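Local coordinates for osmotically inducible lipoprotein OsmE (Pseudomonas aeruginosa PAO1, PDB 4DM5), which is a putative osmotically inducible lipoprotein of unknown function, whose BamE-like domain suggests a role at the outer membrane, at residues Ile13-Glu18 against Tyr56-Asp61; Pro50-Ser55 against Val69-Ser74. One frame throughout, in Å; residues are numbered along the deposited sequence.

Contact 1 (Ile13-Glu18 against Tyr56-Asp61)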
ATOM      1  N   ILE A  13     -14.054  -1.985   8.655  1.00 21.69           N
ATOM      2  CA  ILE A  13     -15.321  -1.746   8.045  1.00 22.76           C
ATOM      3  C   ILE A  13     -15.333  -0.345   7.452  1.00 21.55           C
ATOM      4  O   ILE A  13     -15.898  -0.194   6.362  1.00 22.60           O
ATOM      5  CB  ILE A  13     -16.545  -1.920   9.071  1.00 25.05           C
ATOM      6  CG1 ILE A  13     -16.773  -3.375   9.410  1.00 31.88           C
ATOM      7  CG2 ILE A  13     -17.928  -1.486   8.444  1.00 27.24           C
ATOM      8  CD1 ILE A  13     -17.018  -4.279   8.166  1.00 30.49           C
ATOM      9  N   THR A  14     -14.730   0.629   8.133  1.00 19.85           N
ATOM     10  CA  THR A  14     -14.772   2.019   7.608  1.00 20.47           C
ATOM     11  C   THR A  14     -14.166   2.084   6.190  1.00 20.02           C
ATOM     12  O   THR A  14     -14.662   2.848   5.338  1.00 21.41           O
ATOM     13  CB  THR A  14     -13.986   2.898   8.540  1.00 20.33           C
ATOM     14  OG1 THR A  14     -14.612   2.761   9.862  1.00 24.83           O
ATOM     15  CG2 THR A  14     -14.040   4.408   8.126  1.00 23.80           C
ATOM     16  N   PHE A  15     -13.136   1.265   5.973  1.00 19.07           N
ATOM     17  CA  PHE A  15     -12.371   1.402   4.753  1.00 17.14           C
ATOM     18  C   PHE A  15     -12.657   0.336   3.727  1.00 18.37           C
ATOM     19  O   PHE A  15     -11.925   0.266   2.702  1.00 17.89           O
ATOM     20  CB  PHE A  15     -10.877   1.437   5.155  1.00 17.89           C
ATOM     21  CG  PHE A  15     -10.562   2.620   5.998  1.00 17.10           C
ATOM     22  CD1 PHE A  15     -10.468   3.878   5.436  1.00 20.12           C
ATOM     23  CD2 PHE A  15     -10.416   2.515   7.401  1.00 21.42           C
ATOM     24  CE1 PHE A  15     -10.278   5.008   6.163  1.00 21.76           C
ATOM     25  CE2 PHE A  15     -10.177   3.684   8.170  1.00 22.75           C
ATOM     26  CZ  PHE A  15     -10.073   4.910   7.515  1.00 22.57           C
ATOM     27  N   ARG A  16     -13.546  -0.584   4.018  1.00 18.37           N
ATOM     28  CA  ARG A  16     -13.648  -1.788   3.163  1.00 19.51           C
ATOM     29  C   ARG A  16     -14.005  -1.527   1.693  1.00 19.69           C
ATOM     30  O   ARG A  16     -13.684  -2.362   0.833  1.00 20.18           O
ATOM     31  CB  ARG A  16     -14.538  -2.871   3.764  1.00 23.17           C
ATOM     32  CG  ARG A  16     -16.007  -2.441   3.778  1.00 24.38           C
ATOM     33  CD  ARG A  16     -17.007  -3.565   4.131  1.00 31.89           C
ATOM     34  NE  ARG A  16     -16.949  -4.678   3.128  1.00 36.44           N
ATOM     35  CZ  ARG A  16     -17.851  -4.956   2.185  1.00 44.72           C
ATOM     36  NH1 ARG A  16     -18.974  -4.239   2.105  1.00 41.38           N
ATOM     37  NH2 ARG A  16     -17.661  -5.993   1.347  1.00 39.88           N
ATOM     38  N   ASN A  17     -14.623  -0.387   1.402  1.00 19.76           N
ATOM     39  CA  ASN A  17     -15.007  -0.067   0.047  1.00 21.74           C
ATOM     40  C   ASN A  17     -14.001   0.848  -0.651  1.00 20.88           C
ATOM     41  O   ASN A  17     -14.237   1.242  -1.790  1.00 23.06           O
ATOM     42  CB  ASN A  17     -16.440   0.525   0.047  1.00 24.13           C
ATOM     43  CG  ASN A  17     -17.470  -0.510   0.325  1.00 28.31           C
ATOM     44  OD1 ASN A  17     -17.462  -1.588  -0.277  1.00 30.74           O
ATOM     45  ND2 ASN A  17     -18.313  -0.216   1.275  1.00 31.26           N
ATOM     46  N   GLU A  18     -12.929   1.199   0.064  1.00 18.24           N
ATOM     47  CA  GLU A  18     -11.850   2.017  -0.619  1.00 18.24           C
ATOM     48  C   GLU A  18     -11.251   1.155  -1.728  1.00 19.36           C
ATOM     49  O   GLU A  18     -10.906   0.035  -1.496  1.00 19.42           O
ATOM     50  CB  GLU A  18     -10.762   2.342   0.334  1.00 17.68           C
ATOM     51  CG  GLU A  18     -11.107   3.421   1.277  1.00 21.44           C
ATOM     52  CD  GLU A  18     -11.292   4.748   0.505  1.00 26.26           C
ATOM     53  OE1 GLU A  18     -10.444   5.176  -0.351  1.00 27.78           O
ATOM     54  OE2 GLU A  18     -12.305   5.378   0.732  1.00 28.75           O
ATOM     55  N   TYR A  56       0.025   5.715   0.757  1.00 16.85           N
ATOM     56  CA  TYR A  56      -1.233   6.498   0.577  1.00 18.74           C
ATOM     57  C   TYR A  56      -1.774   6.928   1.896  1.00 18.54           C
ATOM     58  O   TYR A  56      -1.344   6.383   2.987  1.00 18.16           O
ATOM     59  CB  TYR A  56      -2.316   5.625  -0.066  1.00 17.67           C
ATOM     60  CG  TYR A  56      -1.860   4.922  -1.348  1.00 16.98           C
ATOM     61  CD1 TYR A  56      -2.115   5.542  -2.563  1.00 19.47           C
ATOM     62  CD2 TYR A  56      -1.233   3.713  -1.331  1.00 15.90           C
ATOM     63  CE1 TYR A  56      -1.740   4.926  -3.763  1.00 18.98           C
ATOM     64  CE2 TYR A  56      -0.816   3.030  -2.512  1.00 17.09           C
ATOM     65  CZ  TYR A  56      -1.118   3.668  -3.743  1.00 19.20           C
ATOM     66  OH  TYR A  56      -0.802   3.076  -4.922  1.00 20.35           O
ATOM     67  N   ILE A  57      -2.644   7.937   1.839  1.00 20.67           N
ATOM     68  CA  ILE A  57      -3.438   8.224   3.028  1.00 20.29           C
ATOM     69  C   ILE A  57      -4.878   8.007   2.551  1.00 21.72           C
ATOM     70  O   ILE A  57      -5.385   8.704   1.668  1.00 23.41           O
ATOM     71  CB  ILE A  57      -3.252   9.706   3.467  1.00 23.64           C
ATOM     72  CG1 ILE A  57      -1.796   9.940   3.873  1.00 27.55           C
ATOM     73  CG2 ILE A  57      -4.318   9.998   4.545  1.00 24.74           C
ATOM     74  CD1 ILE A  57      -1.316   9.259   5.134  1.00 31.41           C
ATOM     75  N   LEU A  58      -5.566   7.073   3.190  1.00 20.58           N
ATOM     76  CA  LEU A  58      -6.996   6.888   2.887  1.00 20.12           C
ATOM     77  C   LEU A  58      -7.765   7.930   3.657  1.00 21.80           C
ATOM     78  O   LEU A  58      -7.370   8.255   4.843  1.00 24.53           O
ATOM     79  CB  LEU A  58      -7.425   5.507   3.356  1.00 19.43           C
ATOM     80  CG  LEU A  58      -6.679   4.271   2.816  1.00 21.23           C
ATOM     81  CD1 LEU A  58      -7.191   3.014   3.497  1.00 22.73           C
ATOM     82  CD2 LEU A  58      -6.706   4.240   1.298  1.00 23.59           C
ATOM     83  N   ASN A  59      -8.800   8.468   3.023  1.00 22.53           N
ATOM     84  CA  ASN A  59      -9.588   9.519   3.686  1.00 25.24           C
ATOM     85  C   ASN A  59     -11.045   9.142   3.480  1.00 24.38           C
ATOM     86  O   ASN A  59     -11.584   9.208   2.344  1.00 25.41           O
ATOM     87  CB  ASN A  59      -9.247  10.868   3.026  1.00 31.36           C
ATOM     88  CG  ASN A  59      -9.790  12.043   3.788  1.00 38.27           C
ATOM     89  OD1 ASN A  59     -10.408  11.910   4.840  1.00 38.37           O
ATOM     90  ND2 ASN A  59      -9.515  13.220   3.267  1.00 44.00           N
ATOM     91  N   LYS A  60     -11.718   8.780   4.560  1.00 21.14           N
ATOM     92  CA  LYS A  60     -13.080   8.316   4.425  1.00 22.20           C
ATOM     93  C   LYS A  60     -13.811   8.737   5.679  1.00 24.36           C
ATOM     94  O   LYS A  60     -13.390   8.411   6.797  1.00 24.94           O
ATOM     95  CB  LYS A  60     -13.143   6.782   4.302  1.00 22.70           C
ATOM     96  CG  LYS A  60     -14.584   6.258   4.156  1.00 25.42           C
ATOM     97  CD  LYS A  60     -15.306   6.769   2.920  1.00 27.85           C
ATOM     98  CE  LYS A  60     -16.616   6.002   2.785  1.00 30.18           C
ATOM     99  NZ  LYS A  60     -17.316   6.538   1.599  1.00 38.56           N
ATOM    100  N   ASP A  61     -14.905   9.494   5.481  1.00 26.52           N
ATOM    101  CA  ASP A  61     -15.815   9.784   6.625  1.00 28.11           C
ATOM    102  C   ASP A  61     -15.056  10.518   7.759  1.00 28.05           C
ATOM    103  O   ASP A  61     -15.360  10.228   8.988  1.00 28.54           O
ATOM    104  CB  ASP A  61     -16.432   8.523   7.163  1.00 29.47           C
ATOM    105  CG  ASP A  61     -17.448   7.851   6.142  1.00 28.44           C
ATOM    106  OD1 ASP A  61     -17.820   8.573   5.178  1.00 31.67           O
ATOM    107  OD2 ASP A  61     -17.831   6.721   6.407  1.00 34.96           O
TER
HETATM  108  O   HOH W   1     -17.228   3.959   5.806  1.00 31.08           O
HETATM  109  O   HOH W   2      -9.216   7.633   0.258  1.00 25.77           O
HETATM  110  O   HOH W   3     -12.904   7.972   0.253  1.00 29.46           O
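Phe-15 and Glu-18 reach across to Leu-58 and Lys-60 where the turn after helix 12-15 of this BamE-like domain lies over strand 52-60 of the antiparallel sheet. The apolar part centres on Phe-15, a large flat residue suited to a buried place. Its ring meets Leu-58 obliquely, CD1 lying 3.9 Å from Leu-58 CD1, while CE1 comes within 3.8 Å of Lys-60 CB. Leu-58 also packs on Leu-20 and Val-21 of helix 19-22, and Phe-82 joins it and Phe-15 in the same core.

Lys-60 joins the apolar part through its methylenes and turns its end elsewhere. With CG anti to the backbone N (chi1 180°) and the chain bent at chi2, it passes Phe-15 and the carbonyl of Thr-14, and its NZ end leads away from the contact. Glu-18 OE2 lies 5.2 Å from Lys-60 NZ, too far for a salt bridge, though the opposite charges probably attract.

No direct hydrogen bond crosses the contact; water does the polar work. One water donates to both Thr-14 O and Asp-61 OD2. The Glu-18 carboxylate uses its two oxygens separately: one water donates to OE1 and accepts from Asn-59 N, and another donates to OE2 at 2.7 Å and to Asn-59 O at 2.8 Å.

Contact 2 (Pro50-Ser55 against Val69-Ser74)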
ATOM      1  N   PRO A  50      13.827  -6.879  -2.672  1.00 33.34           N
ATOM      2  CA  PRO A  50      13.667  -6.256  -3.994  1.00 30.13           C
ATOM      3  C   PRO A  50      12.225  -5.685  -4.110  1.00 24.29           C
ATOM      4  O   PRO A  50      11.261  -6.200  -3.483  1.00 29.43           O
ATOM      5  CB  PRO A  50      13.871  -7.452  -4.952  1.00 28.86           C
ATOM      6  CG  PRO A  50      14.996  -8.186  -4.266  1.00 33.49           C
ATOM      7  CD  PRO A  50      14.607  -8.135  -2.786  1.00 34.90           C
ATOM      8  N   GLY A  51      12.099  -4.641  -4.910  1.00 23.27           N
ATOM      9  CA  GLY A  51      10.774  -4.143  -5.326  1.00 22.31           C
ATOM     10  C   GLY A  51      10.577  -2.759  -4.715  1.00 22.77           C
ATOM     11  O   GLY A  51      11.551  -2.132  -4.218  1.00 24.02           O
ATOM     12  N   SER A  52       9.353  -2.290  -4.647  1.00 19.66           N
ATOM     13  CA  SER A  52       9.094  -0.942  -4.391  1.00 20.98           C
ATOM     14  C   SER A  52       7.772  -0.852  -3.606  1.00 18.82           C
ATOM     15  O   SER A  52       7.123  -1.854  -3.364  1.00 20.08           O
ATOM     16  CB  SER A  52       8.892  -0.169  -5.624  1.00 21.96           C
ATOM     17  OG  SER A  52       7.840  -0.747  -6.308  1.00 26.17           O
ATOM     18  N   CYS A  53       7.524   0.318  -3.111  1.00 17.68           N
ATOM     19  CA  CYS A  53       6.344   0.467  -2.200  1.00 17.21           C
ATOM     20  C   CYS A  53       5.672   1.818  -2.525  1.00 17.69           C
ATOM     21  O   CYS A  53       6.309   2.848  -2.670  1.00 19.38           O
ATOM     22  CB  CYS A  53       6.832   0.421  -0.761  1.00 18.90           C
ATOM     23  SG  CYS A  53       5.468   0.378   0.428  0.70 17.22           S
ATOM     24  N   ASN A  54       4.330   1.817  -2.558  1.00 17.00           N
ATOM     25  CA  ASN A  54       3.575   3.059  -2.687  1.00 16.58           C
ATOM     26  C   ASN A  54       2.858   3.389  -1.398  1.00 16.19           C
ATOM     27  O   ASN A  54       2.219   2.485  -0.780  1.00 16.53           O
ATOM     28  CB  ASN A  54       2.417   2.846  -3.704  1.00 18.15           C
ATOM     29  CG  ASN A  54       2.843   2.654  -5.192  1.00 19.84           C
ATOM     30  OD1 ASN A  54       4.017   2.798  -5.489  1.00 24.82           O
ATOM     31  ND2 ASN A  54       1.893   2.377  -6.072  1.00 22.68           N
ATOM     32  N   SER A  55       2.974   4.642  -0.995  1.00 18.12           N
ATOM     33  CA  SER A  55       2.317   5.037   0.324  1.00 18.31           C
ATOM     34  C   SER A  55       1.112   5.862  -0.024  1.00 18.40           C
ATOM     35  O   SER A  55       1.159   6.757  -0.923  1.00 20.66           O
ATOM     36  CB  SER A  55       3.195   5.915   1.193  1.00 23.05           C
ATOM     37  OG  SER A  55       4.242   5.205   1.790  1.00 31.17           O
ATOM     38  N   VAL A  69       0.851  -0.185  -0.706  1.00 12.75           N
ATOM     39  CA  VAL A  69       0.906  -1.382  -1.540  1.00 12.64           C
ATOM     40  C   VAL A  69       2.366  -1.646  -1.956  1.00 13.24           C
ATOM     41  O   VAL A  69       3.053  -0.665  -2.330  1.00 15.91           O
ATOM     42  CB  VAL A  69       0.082  -1.130  -2.858  1.00 14.52           C
ATOM     43  CG1 VAL A  69       0.145  -2.366  -3.770  1.00 15.32           C
ATOM     44  CG2 VAL A  69      -1.384  -0.839  -2.518  1.00 14.97           C
ATOM     45  N   SER A  70       2.809  -2.870  -1.715  1.00 13.35           N
ATOM     46  CA  SER A  70       4.201  -3.191  -2.094  1.00 14.17           C
ATOM     47  C   SER A  70       4.213  -4.119  -3.270  1.00 14.49           C
ATOM     48  O   SER A  70       3.271  -4.900  -3.526  1.00 14.29           O
ATOM     49  CB  SER A  70       4.938  -3.802  -0.902  1.00 14.78           C
ATOM     50  OG  SER A  70       4.389  -5.073  -0.504  1.00 15.69           O
ATOM     51  N   PHE A  71       5.367  -4.022  -3.988  1.00 15.41           N
ATOM     52  CA  PHE A  71       5.560  -4.788  -5.160  1.00 16.16           C
ATOM     53  C   PHE A  71       6.864  -5.564  -5.053  1.00 16.44           C
ATOM     54  O   PHE A  71       7.837  -5.047  -4.447  1.00 18.05           O
ATOM     55  CB  PHE A  71       5.716  -3.894  -6.413  1.00 16.42           C
ATOM     56  CG  PHE A  71       4.517  -3.034  -6.648  1.00 16.33           C
ATOM     57  CD1 PHE A  71       3.442  -3.463  -7.454  1.00 16.54           C
ATOM     58  CD2 PHE A  71       4.404  -1.772  -5.968  1.00 17.66           C
ATOM     59  CE1 PHE A  71       2.334  -2.667  -7.603  1.00 17.71           C
ATOM     60  CE2 PHE A  71       3.253  -1.002  -6.107  1.00 18.29           C
ATOM     61  CZ  PHE A  71       2.239  -1.412  -6.942  1.00 17.07           C
ATOM     62  N   ASP A  72       6.860  -6.824  -5.542  1.00 17.62           N
ATOM     63  CA  ASP A  72       8.099  -7.597  -5.522  1.00 19.86           C
ATOM     64  C   ASP A  72       9.109  -7.131  -6.588  1.00 20.75           C
ATOM     65  O   ASP A  72       8.887  -6.164  -7.323  1.00 20.48           O
ATOM     66  CB  ASP A  72       7.756  -9.118  -5.613  1.00 22.09           C
ATOM     67  CG  ASP A  72       7.169  -9.510  -6.984  1.00 25.21           C
ATOM     68  OD1 ASP A  72       7.307  -8.768  -7.988  1.00 23.72           O
ATOM     69  OD2 ASP A  72       6.416 -10.539  -7.098  1.00 28.87           O
ATOM     70  N   GLY A  73      10.229  -7.838  -6.716  1.00 21.39           N
ATOM     71  CA  GLY A  73      11.265  -7.405  -7.694  1.00 24.48           C
ATOM     72  C   GLY A  73      10.824  -7.512  -9.140  1.00 24.92           C
ATOM     73  O   GLY A  73      11.428  -6.858  -9.995  1.00 25.49           O
ATOM     74  N   SER A  74       9.770  -8.252  -9.392  1.00 23.36           N
ATOM     75  CA  SER A  74       9.234  -8.398 -10.752  1.00 23.32           C
ATOM     76  C   SER A  74       8.260  -7.283 -11.070  1.00 22.59           C
ATOM     77  O   SER A  74       7.711  -7.251 -12.155  1.00 26.33           O
ATOM     78  CB  SER A  74       8.560  -9.746 -11.046  1.00 24.82           C
ATOM     79  OG  SER A  74       7.315  -9.780 -10.414  1.00 28.76           O
TER
HETATM   80  O   HOH W   4       8.685  -3.222  -7.819  1.00 28.57           O
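The open end of the beta hairpin formed by strands 52-60 and 63-71 brings Pro-50-Ser-55 beside Val-69-Ser-74. Asn-54 and Val-69 form a hydrogen-bonded antiparallel pair: Asn-54 N gives a nearly straight bond to Val-69 O (2.8 Å, 176°), returned by Val-69 N to Asn-54 O at 3.0 Å. Phe-71 N donates to Ser-52 O at 2.9 Å, whereas the reverse bond, Ser-52 N to Phe-71 O, is longer and more bent (3.2 Å, 144°). Gly-51, with no side chain, lets its CA come within 3.2 Å of Phe-71 O in a CA-H...O contact. Beyond the strand, Asp-72 OD1 accepts from Ser-74 N at 2.9 Å in an Asx turn.

On one face, Phe-71 supplies a broad apolar surface against Val-33 of helix 30-37. The Asn-54 amide lies at the edge of the Phe-71 ring, ND2 3.6 Å from CE2, with the two planes 59° apart; ND2 also hydrogen-bonds Tyr-56 OH. Ser-52 OG approaches Phe-71 CD2 and shares a water with Asp-72 O. Cys-53 and Ser-70 occupy the other face, where Cys-53 forms a disulfide with Cys-85. Such two-way backbone bonding is typical of an antiparallel hairpin, here the central pair of a four-stranded sheet.

Contacts 1 and 2 share strand 52-60 and lie on opposite sides of the chain's centre, with their own centres about 21 Å apart. Contact 2 pairs this strand with its neighbour 63-71, whereas contact 1 sets the N-terminal turn against the strand's far end. They meet where Tyr-56 CE2 packs 3.9 Å from Val-69 CG2. Tyr-56 lies between the two contacts: its backbone bonds to Phe-67 continue the hairpin pairing, and its side chain touches Leu-20 of helix 19-22. Leu-58 also bonds through its backbone to Gln-65, carrying the same hairpin into contact 1. Contact 2 thus pairs the hairpin's open end, while the turn between its strands lies beside contact 1.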